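Long-range contact in DNA polymerase III subunit delta (Bacillus subtilis, PDB 3ZH9), which probably opens the ring of the beta sliding clamp, as part of the ATP-driven complex that loads it onto primed DNA for replication: residues A[249-263]-A[307-319]. Numbering follows the deposited sequence.
Sequences IKIMALISNQFRLIL and IIEQLAVMDYEMK
Met252 and Leu311 each push into the opposite helix, a worked example of knobs-into-holes packing between antiparallel helices: the segments 249-263 and 307-319 run at 153° with their axes 9.8 Å apart. Met252 can be followed outward. Its CB points at the partner helix, and CG, swung anti to the backbone N (chi1 171°), meets Leu311 CD2 and lies 3.8 Å from Met314 SD, the Met252 and Leu311 side chains sliding past each other in opposite directions. Bends at the next two torsions then lay SD against the backbone of Asp315, 3.5 Å from its CA, with Met318 SD on another flank, and bring the methyl CE to 3.2 Å from Asp315 OD1. Lys319 NZ, from a poorly ordered side chain, also meets that oxygen on its syn side in a salt bridge within the helix, and lies beside Ile249 CD1.

Leu311 returns the insertion, seated among Met252, Ile255, Ser256 and Phe259. Farther along, Ile307 CG2 stands over the centre of the Phe259 ring, 3.5 Å from the centroid and 8° off the normal, a CH-pi contact; Phe299 meets the same ring edge-to-face. Cut back to an alanine at Phe259, the contact would probably lose the aromatic face under Ile307 CG2 and open a gap beside Leu311 CD1.

At one margin a single water joins Ser256 OG to Ile308 O, donating to the carbonyl at 2.7 Å. Both helices belong to delta's helical C-terminal domain, probably part of the clamp-loader collar, and cohere mainly through apolar and sulfur-rich surfaces, consistent with a fit set more by shape than by directed polar bonds.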
ATOM      1  N   ILE A 249      13.168   4.248 -21.903  1.00 61.60           N
ATOM      2  CA  ILE A 249      11.744   4.057 -22.116  1.00 61.66           C
ATOM      3  C   ILE A 249      11.019   3.886 -20.781  1.00 61.84           C
ATOM      4  O   ILE A 249       9.890   4.357 -20.620  1.00 64.90           O
ATOM      5  CB  ILE A 249      11.459   2.872 -23.074  1.00 77.99           C
ATOM      6  CG1 ILE A 249       9.975   2.825 -23.446  1.00 79.32           C
ATOM      7  CG2 ILE A 249      11.944   1.556 -22.469  1.00 84.08           C
ATOM      8  CD1 ILE A 249       9.659   1.932 -24.626  1.00 85.67           C
ATOM      9  N   LYS A 250      11.679   3.237 -19.823  1.00 55.08           N
ATOM     10  CA  LYS A 250      11.101   3.024 -18.495  1.00 54.14           C
ATOM     11  C   LYS A 250      11.111   4.312 -17.689  1.00 48.97           C
ATOM     12  O   LYS A 250      10.143   4.634 -17.003  1.00 56.12           O
ATOM     13  CB  LYS A 250      11.855   1.932 -17.728  1.00 64.86           C
ATOM     14  CG  LYS A 250      11.149   1.499 -16.444  1.00 70.22           C
ATOM     15  CD  LYS A 250      11.985   0.521 -15.638  1.00 81.15           C
ATOM     16  N   ILE A 251      12.217   5.043 -17.771  1.00 44.39           N
ATOM     17  CA  ILE A 251      12.321   6.346 -17.133  1.00 49.73           C
ATOM     18  C   ILE A 251      11.188   7.249 -17.628  1.00 46.76           C
ATOM     19  O   ILE A 251      10.563   7.971 -16.860  1.00 44.70           O
ATOM     20  CB  ILE A 251      13.663   7.010 -17.467  1.00 46.87           C
ATOM     21  CG1 ILE A 251      14.824   6.183 -16.902  1.00 47.93           C
ATOM     22  CG2 ILE A 251      13.711   8.424 -16.921  1.00 41.63           C
ATOM     23  CD1 ILE A 251      16.170   6.721 -17.268  1.00 45.85           C
ATOM     24  N   MET A 252      10.928   7.182 -18.925  1.00 45.05           N
ATOM     25  CA  MET A 252       9.957   8.053 -19.562  1.00 45.50           C
ATOM     26  C   MET A 252       8.547   7.724 -19.082  1.00 47.55           C
ATOM     27  O   MET A 252       7.752   8.623 -18.785  1.00 45.04           O
ATOM     28  CB  MET A 252      10.061   7.906 -21.077  1.00 46.60           C
ATOM     29  CG  MET A 252       8.951   8.607 -21.853  1.00 60.56           C
ATOM     30  SD  MET A 252       8.442   7.634 -23.288  1.00 89.68           S
ATOM     31  CE  MET A 252       7.710   6.204 -22.486  1.00 76.99           C
ATOM     32  N   ALA A 253       8.250   6.431 -18.999  1.00 42.90           N
ATOM     33  CA  ALA A 253       6.948   5.973 -18.536  1.00 42.48           C
ATOM     34  C   ALA A 253       6.663   6.478 -17.126  1.00 43.30           C
ATOM     35  O   ALA A 253       5.582   6.988 -16.856  1.00 40.94           O
ATOM     36  CB  ALA A 253       6.875   4.443 -18.581  1.00 43.81           C
ATOM     37  N   LEU A 254       7.632   6.338 -16.226  1.00 37.97           N
ATOM     38  CA  LEU A 254       7.477   6.846 -14.860  1.00 35.63           C
ATOM     39  C   LEU A 254       7.313   8.381 -14.799  1.00 30.64           C
ATOM     40  O   LEU A 254       6.534   8.894 -14.005  1.00 36.89           O
ATOM     41  CB  LEU A 254       8.659   6.413 -13.991  1.00 38.12           C
ATOM     42  CG  LEU A 254       8.898   4.899 -13.890  1.00 54.81           C
ATOM     43  CD1 LEU A 254      10.158   4.593 -13.076  1.00 54.20           C
ATOM     44  CD2 LEU A 254       7.698   4.157 -13.319  1.00 43.24           C
ATOM     45  N   ILE A 255       8.080   9.100 -15.611  1.00 30.70           N
ATOM     46  CA  ILE A 255       7.931  10.537 -15.712  1.00 40.06           C
ATOM     47  C   ILE A 255       6.499  10.813 -16.170  1.00 41.88           C
ATOM     48  O   ILE A 255       5.780  11.603 -15.568  1.00 34.49           O
ATOM     49  CB  ILE A 255       8.955  11.130 -16.696  1.00 37.92           C
ATOM     50  CG1 ILE A 255      10.366  10.993 -16.117  1.00 40.07           C
ATOM     51  CG2 ILE A 255       8.634  12.604 -16.996  1.00 31.97           C
ATOM     52  CD1 ILE A 255      11.490  11.275 -17.128  1.00 39.61           C
ATOM     53  N   SER A 256       6.079  10.109 -17.214  1.00 34.32           N
ATOM     54  CA  SER A 256       4.721  10.231 -17.729  1.00 40.54           C
ATOM     55  C   SER A 256       3.663   9.961 -16.647  1.00 38.57           C
ATOM     56  O   SER A 256       2.721  10.730 -16.496  1.00 31.98           O
ATOM     57  CB  SER A 256       4.531   9.298 -18.939  1.00 39.29           C
ATOM     58  OG  SER A 256       3.233   9.444 -19.488  1.00 59.96           O
ATOM     59  N   ASN A 257       3.811   8.869 -15.900  1.00 31.54           N
ATOM     60  CA  ASN A 257       2.863   8.554 -14.832  1.00 28.78           C
ATOM     61  C   ASN A 257       2.759   9.681 -13.783  1.00 28.48           C
ATOM     62  O   ASN A 257       1.690   9.941 -13.230  1.00 33.45           O
ATOM     63  CB  ASN A 257       3.255   7.249 -14.112  1.00 31.04           C
ATOM     64  CG  ASN A 257       3.253   6.029 -15.033  1.00 50.25           C
ATOM     65  OD1 ASN A 257       2.531   5.975 -16.032  1.00 47.49           O
ATOM     66  ND2 ASN A 257       4.065   5.033 -14.686  1.00 62.09           N
ATOM     67  N   GLN A 258       3.882  10.312 -13.470  1.00 28.80           N
ATOM     68  CA  GLN A 258       3.875  11.366 -12.469  1.00 23.12           C
ATOM     69  C   GLN A 258       3.209  12.626 -13.007  1.00 27.98           C
ATOM     70  O   GLN A 258       2.455  13.290 -12.289  1.00 31.18           O
ATOM     71  CB  GLN A 258       5.281  11.667 -11.954  1.00 27.10           C
ATOM     72  CG  GLN A 258       5.344  12.768 -10.870  1.00 32.02           C
ATOM     73  CD  GLN A 258       4.625  12.414  -9.563  1.00 38.06           C
ATOM     74  OE1 GLN A 258       4.146  11.293  -9.376  1.00 37.85           O
ATOM     75  NE2 GLN A 258       4.554  13.383  -8.649  1.00 34.86           N
ATOM     76  N   PHE A 259       3.474  12.952 -14.264  1.00 26.54           N
ATOM     77  CA  PHE A 259       2.876  14.151 -14.847  1.00 27.25           C
ATOM     78  C   PHE A 259       1.379  13.992 -15.013  1.00 27.48           C
ATOM     79  O   PHE A 259       0.634  14.923 -14.769  1.00 26.11           O
ATOM     80  CB  PHE A 259       3.561  14.550 -16.155  1.00 30.92           C
ATOM     81  CG  PHE A 259       4.744  15.449 -15.944  1.00 33.43           C
ATOM     82  CD1 PHE A 259       4.570  16.728 -15.434  1.00 34.85           C
ATOM     83  CD2 PHE A 259       6.022  15.016 -16.220  1.00 30.16           C
ATOM     84  CE1 PHE A 259       5.665  17.567 -15.206  1.00 32.94           C
ATOM     85  CE2 PHE A 259       7.124  15.857 -16.009  1.00 33.39           C
ATOM     86  CZ  PHE A 259       6.936  17.133 -15.491  1.00 32.31           C
ATOM     87  N   ARG A 260       0.934  12.800 -15.402  1.00 25.86           N
ATOM     88  CA  ARG A 260      -0.499  12.523 -15.432  1.00 25.63           C
ATOM     89  C   ARG A 260      -1.113  12.668 -14.045  1.00 27.20           C
ATOM     90  O   ARG A 260      -2.182  13.244 -13.900  1.00 28.29           O
ATOM     91  CB  ARG A 260      -0.792  11.138 -16.027  1.00 29.18           C
ATOM     92  CG  ARG A 260      -0.628  11.106 -17.565  1.00 50.40           C
ATOM     93  CD  ARG A 260      -1.215   9.839 -18.188  1.00 53.43           C
ATOM     94  NE  ARG A 260      -0.571   8.651 -17.650  1.00 67.91           N
ATOM     95  CZ  ARG A 260       0.347   7.950 -18.301  1.00 73.77           C
ATOM     96  NH1 ARG A 260       0.702   8.304 -19.532  1.00 80.23           N
ATOM     97  NH2 ARG A 260       0.893   6.890 -17.729  1.00 64.76           N
ATOM     98  N   LEU A 261      -0.431  12.147 -13.028  1.00 26.49           N
ATOM     99  CA  LEU A 261      -0.892  12.299 -11.652  1.00 28.48           C
ATOM    100  C   LEU A 261      -0.991  13.759 -11.216  1.00 26.51           C
ATOM    101  O   LEU A 261      -1.944  14.147 -10.538  1.00 26.78           O
ATOM    102  CB  LEU A 261       0.040  11.561 -10.701  1.00 25.90           C
ATOM    103  CG  LEU A 261      -0.373  11.590  -9.232  1.00 28.14           C
ATOM    104  CD1 LEU A 261      -1.787  11.065  -9.011  1.00 29.62           C
ATOM    105  CD2 LEU A 261       0.655  10.814  -8.394  1.00 31.01           C
ATOM    106  N   ILE A 262       0.013  14.562 -11.565  1.00 22.36           N
ATOM    107  CA  ILE A 262      -0.014  15.977 -11.194  1.00 26.83           C
ATOM    108  C   ILE A 262      -1.218  16.677 -11.831  1.00 24.29           C
ATOM    109  O   ILE A 262      -1.964  17.401 -11.170  1.00 30.97           O
ATOM    110  CB  ILE A 262       1.296  16.681 -11.624  1.00 29.61           C
ATOM    111  CG1 ILE A 262       2.458  16.159 -10.774  1.00 29.95           C
ATOM    112  CG2 ILE A 262       1.188  18.188 -11.443  1.00 23.23           C
ATOM    113  CD1 ILE A 262       3.799  16.407 -11.406  1.00 28.90           C
ATOM    114  N   LEU A 263      -1.428  16.431 -13.116  1.00 25.89           N
ATOM    115  CA  LEU A 263      -2.570  17.039 -13.812  1.00 22.12           C
ATOM    116  C   LEU A 263      -3.903  16.652 -13.145  1.00 28.83           C
ATOM    117  O   LEU A 263      -4.733  17.508 -12.871  1.00 26.19           O
ATOM    118  CB  LEU A 263      -2.576  16.629 -15.292  1.00 20.70           C
ATOM    119  CG  LEU A 263      -3.722  17.260 -16.104  1.00 24.97           C
ATOM    120  CD1 LEU A 263      -3.385  18.714 -16.443  1.00 25.37           C
ATOM    121  CD2 LEU A 263      -3.986  16.475 -17.336  1.00 22.08           C
ATOM    122  N   ILE A 307       3.296  19.033 -21.636  1.00 30.15           N
ATOM    123  CA  ILE A 307       4.304  18.081 -21.188  1.00 31.89           C
ATOM    124  C   ILE A 307       3.797  16.664 -21.427  1.00 34.30           C
ATOM    125  O   ILE A 307       4.503  15.817 -21.960  1.00 33.30           O
ATOM    126  CB  ILE A 307       4.692  18.309 -19.709  1.00 28.98           C
ATOM    127  CG1 ILE A 307       5.566  19.572 -19.598  1.00 26.30           C
ATOM    128  CG2 ILE A 307       5.452  17.094 -19.154  1.00 28.21           C
ATOM    129  CD1 ILE A 307       5.688  20.142 -18.165  1.00 24.81           C
ATOM    130  N   ILE A 308       2.549  16.429 -21.058  1.00 29.07           N
ATOM    131  CA  ILE A 308       1.945  15.130 -21.243  1.00 33.68           C
ATOM    132  C   ILE A 308       1.952  14.699 -22.725  1.00 33.98           C
ATOM    133  O   ILE A 308       2.343  13.581 -23.033  1.00 32.50           O
ATOM    134  CB  ILE A 308       0.517  15.085 -20.629  1.00 36.39           C
ATOM    135  CG1 ILE A 308       0.624  15.021 -19.104  1.00 34.71           C
ATOM    136  CG2 ILE A 308      -0.277  13.895 -21.174  1.00 32.52           C
ATOM    137  CD1 ILE A 308      -0.617  15.470 -18.379  1.00 29.31           C
ATOM    138  N   GLU A 309       1.536  15.583 -23.629  1.00 30.24           N
ATOM    139  CA  GLU A 309       1.525  15.246 -25.046  1.00 33.80           C
ATOM    140  C   GLU A 309       2.951  15.020 -25.580  1.00 39.17           C
ATOM    141  O   GLU A 309       3.191  14.080 -26.322  1.00 40.95           O
ATOM    142  CB  GLU A 309       0.775  16.310 -25.864  1.00 35.13           C
ATOM    143  CG  GLU A 309       0.849  16.110 -27.390  1.00 39.54           C
ATOM    144  CD  GLU A 309       0.242  14.793 -27.866  1.00 48.49           C
ATOM    145  OE1 GLU A 309      -0.402  14.095 -27.058  1.00 49.27           O
ATOM    146  OE2 GLU A 309       0.401  14.455 -29.058  1.00 53.13           O
ATOM    147  N   GLN A 310       3.896  15.872 -25.188  1.00 35.38           N
ATOM    148  CA  GLN A 310       5.298  15.642 -25.521  1.00 43.30           C
ATOM    149  C   GLN A 310       5.734  14.234 -25.125  1.00 45.11           C
ATOM    150  O   GLN A 310       6.448  13.556 -25.873  1.00 40.87           O
ATOM    151  CB  GLN A 310       6.200  16.664 -24.818  1.00 45.69           C
ATOM    152  CG  GLN A 310       6.154  18.054 -25.421  1.00 42.76           C
ATOM    153  CD  GLN A 310       6.935  19.070 -24.596  1.00 50.70           C
ATOM    154  OE1 GLN A 310       7.300  18.806 -23.457  1.00 47.55           O
ATOM    155  NE2 GLN A 310       7.192  20.235 -25.176  1.00 55.54           N
ATOM    156  N   LEU A 311       5.309  13.783 -23.950  1.00 40.04           N
ATOM    157  CA  LEU A 311       5.698  12.448 -23.504  1.00 33.21           C
ATOM    158  C   LEU A 311       5.027  11.325 -24.290  1.00 35.29           C
ATOM    159  O   LEU A 311       5.633  10.284 -24.497  1.00 37.53           O
ATOM    160  CB  LEU A 311       5.490  12.265 -22.003  1.00 38.73           C
ATOM    161  CG  LEU A 311       6.461  13.064 -21.124  1.00 36.58           C
ATOM    162  CD1 LEU A 311       5.907  13.230 -19.698  1.00 30.45           C
ATOM    163  CD2 LEU A 311       7.849  12.418 -21.108  1.00 33.05           C
ATOM    164  N   ALA A 312       3.787  11.530 -24.731  1.00 40.14           N
ATOM    165  CA  ALA A 312       3.108  10.517 -25.545  1.00 44.33           C
ATOM    166  C   ALA A 312       3.798  10.403 -26.894  1.00 48.56           C
ATOM    167  O   ALA A 312       3.978   9.307 -27.424  1.00 49.32           O
ATOM    168  CB  ALA A 312       1.624  10.860 -25.737  1.00 37.04           C
ATOM    169  N   VAL A 313       4.184  11.545 -27.451  1.00 39.53           N
ATOM    170  CA  VAL A 313       4.927  11.544 -28.699  1.00 41.34           C
ATOM    171  C   VAL A 313       6.242  10.797 -28.515  1.00 48.07           C
ATOM    172  O   VAL A 313       6.609   9.970 -29.346  1.00 44.06           O
ATOM    173  CB  VAL A 313       5.196  12.970 -29.241  1.00 46.37           C
ATOM    174  CG1 VAL A 313       6.136  12.897 -30.453  1.00 49.75           C
ATOM    175  CG2 VAL A 313       3.887  13.654 -29.639  1.00 40.70           C
ATOM    176  N   MET A 314       6.944  11.070 -27.418  1.00 44.68           N
ATOM    177  CA  MET A 314       8.227  10.409 -27.183  1.00 44.95           C
ATOM    178  C   MET A 314       8.050   8.904 -27.047  1.00 50.32           C
ATOM    179  O   MET A 314       8.875   8.118 -27.522  1.00 54.46           O
ATOM    180  CB  MET A 314       8.901  10.963 -25.933  1.00 41.72           C
ATOM    181  CG  MET A 314      10.251  10.318 -25.649  1.00 47.68           C
ATOM    182  SD  MET A 314      10.913  10.915 -24.083  1.00 60.63           S
ATOM    183  CE  MET A 314      10.960  12.669 -24.429  1.00 58.71           C
ATOM    184  N   ASP A 315       6.974   8.503 -26.382  1.00 48.21           N
ATOM    185  CA  ASP A 315       6.688   7.086 -26.217  1.00 52.78           C
ATOM    186  C   ASP A 315       6.569   6.417 -27.581  1.00 57.69           C
ATOM    187  O   ASP A 315       7.063   5.315 -27.791  1.00 60.07           O
ATOM    188  CB  ASP A 315       5.405   6.878 -25.407  1.00 54.91           C
ATOM    189  CG  ASP A 315       5.043   5.418 -25.265  1.00 69.68           C
ATOM    190  OD1 ASP A 315       5.673   4.724 -24.440  1.00 70.47           O
ATOM    191  OD2 ASP A 315       4.134   4.957 -25.985  1.00 84.80           O
ATOM    192  N   TYR A 316       5.912   7.095 -28.512  1.00 58.48           N
ATOM    193  CA  TYR A 316       5.719   6.556 -29.847  1.00 60.19           C
ATOM    194  C   TYR A 316       7.022   6.554 -30.645  1.00 64.61           C
ATOM    195  O   TYR A 316       7.325   5.596 -31.354  1.00 64.07           O
ATOM    196  CB  TYR A 316       4.645   7.352 -30.584  1.00 67.35           C
ATOM    197  CG  TYR A 316       4.530   6.999 -32.049  1.00 76.24           C
ATOM    198  CD1 TYR A 316       3.878   5.842 -32.451  1.00 83.12           C
ATOM    199  CD2 TYR A 316       5.072   7.822 -33.027  1.00 78.11           C
ATOM    200  CE1 TYR A 316       3.770   5.511 -33.788  1.00 91.26           C
ATOM    201  CE2 TYR A 316       4.973   7.501 -34.366  1.00 85.58           C
ATOM    202  CZ  TYR A 316       4.320   6.344 -34.743  1.00 93.29           C
ATOM    203  OH  TYR A 316       4.212   6.016 -36.078  1.00 96.49           O
ATOM    204  N   GLU A 317       7.794   7.628 -30.527  1.00 65.32           N
ATOM    205  CA  GLU A 317       9.051   7.745 -31.251  1.00 69.61           C
ATOM    206  C   GLU A 317      10.101   6.762 -30.727  1.00 74.67           C
ATOM    207  O   GLU A 317      11.036   6.389 -31.443  1.00 77.41           O
ATOM    208  CB  GLU A 317       9.568   9.183 -31.196  1.00 69.74           C
ATOM    209  CG  GLU A 317       8.812  10.137 -32.109  1.00 76.94           C
ATOM    210  CD  GLU A 317       9.227  11.587 -31.924  1.00 88.36           C
ATOM    211  OE1 GLU A 317       9.780  11.918 -30.852  1.00 90.81           O
ATOM    212  OE2 GLU A 317       8.994  12.396 -32.851  1.00 90.88           O
ATOM    213  N   MET A 318       9.936   6.342 -29.478  1.00 70.44           N
ATOM    214  CA  MET A 318      10.837   5.362 -28.880  1.00 69.92           C
ATOM    215  C   MET A 318      10.435   3.930 -29.247  1.00 75.49           C
ATOM    216  O   MET A 318      11.286   3.100 -29.587  1.00 74.19           O
ATOM    217  CB  MET A 318      10.886   5.522 -27.355  1.00 60.26           C
ATOM    218  CG  MET A 318      11.861   6.575 -26.862  1.00 56.49           C
ATOM    219  SD  MET A 318      12.021   6.550 -25.065  1.00 70.45           S
ATOM    220  CE  MET A 318      13.082   7.969 -24.809  1.00 65.46           C
ATOM    221  N   LYS A 319       9.136   3.649 -29.171  1.00 71.81           N
ATOM    222  CA  LYS A 319       8.622   2.309 -29.430  1.00 80.06           C
ATOM    223  C   LYS A 319       8.757   1.921 -30.904  1.00 94.31           C
ATOM    224  O   LYS A 319       9.023   0.763 -31.235  1.00 98.12           O
ATOM    225  CB  LYS A 319       7.161   2.196 -28.978  1.00 78.24           C
ATOM    226  CG  LYS A 319       6.970   1.847 -27.501  1.00 77.15           C
ATOM    227  CD  LYS A 319       5.489   1.905 -27.105  1.00 78.51           C
ATOM    228  CE  LYS A 319       5.239   1.268 -25.743  1.00 81.65           C
ATOM    229  NZ  LYS A 319       5.974   1.956 -24.640  1.00 83.29           N
TER
HETATM  230  O   HOH W   1       1.878  11.220 -21.705  1.00 38.69           O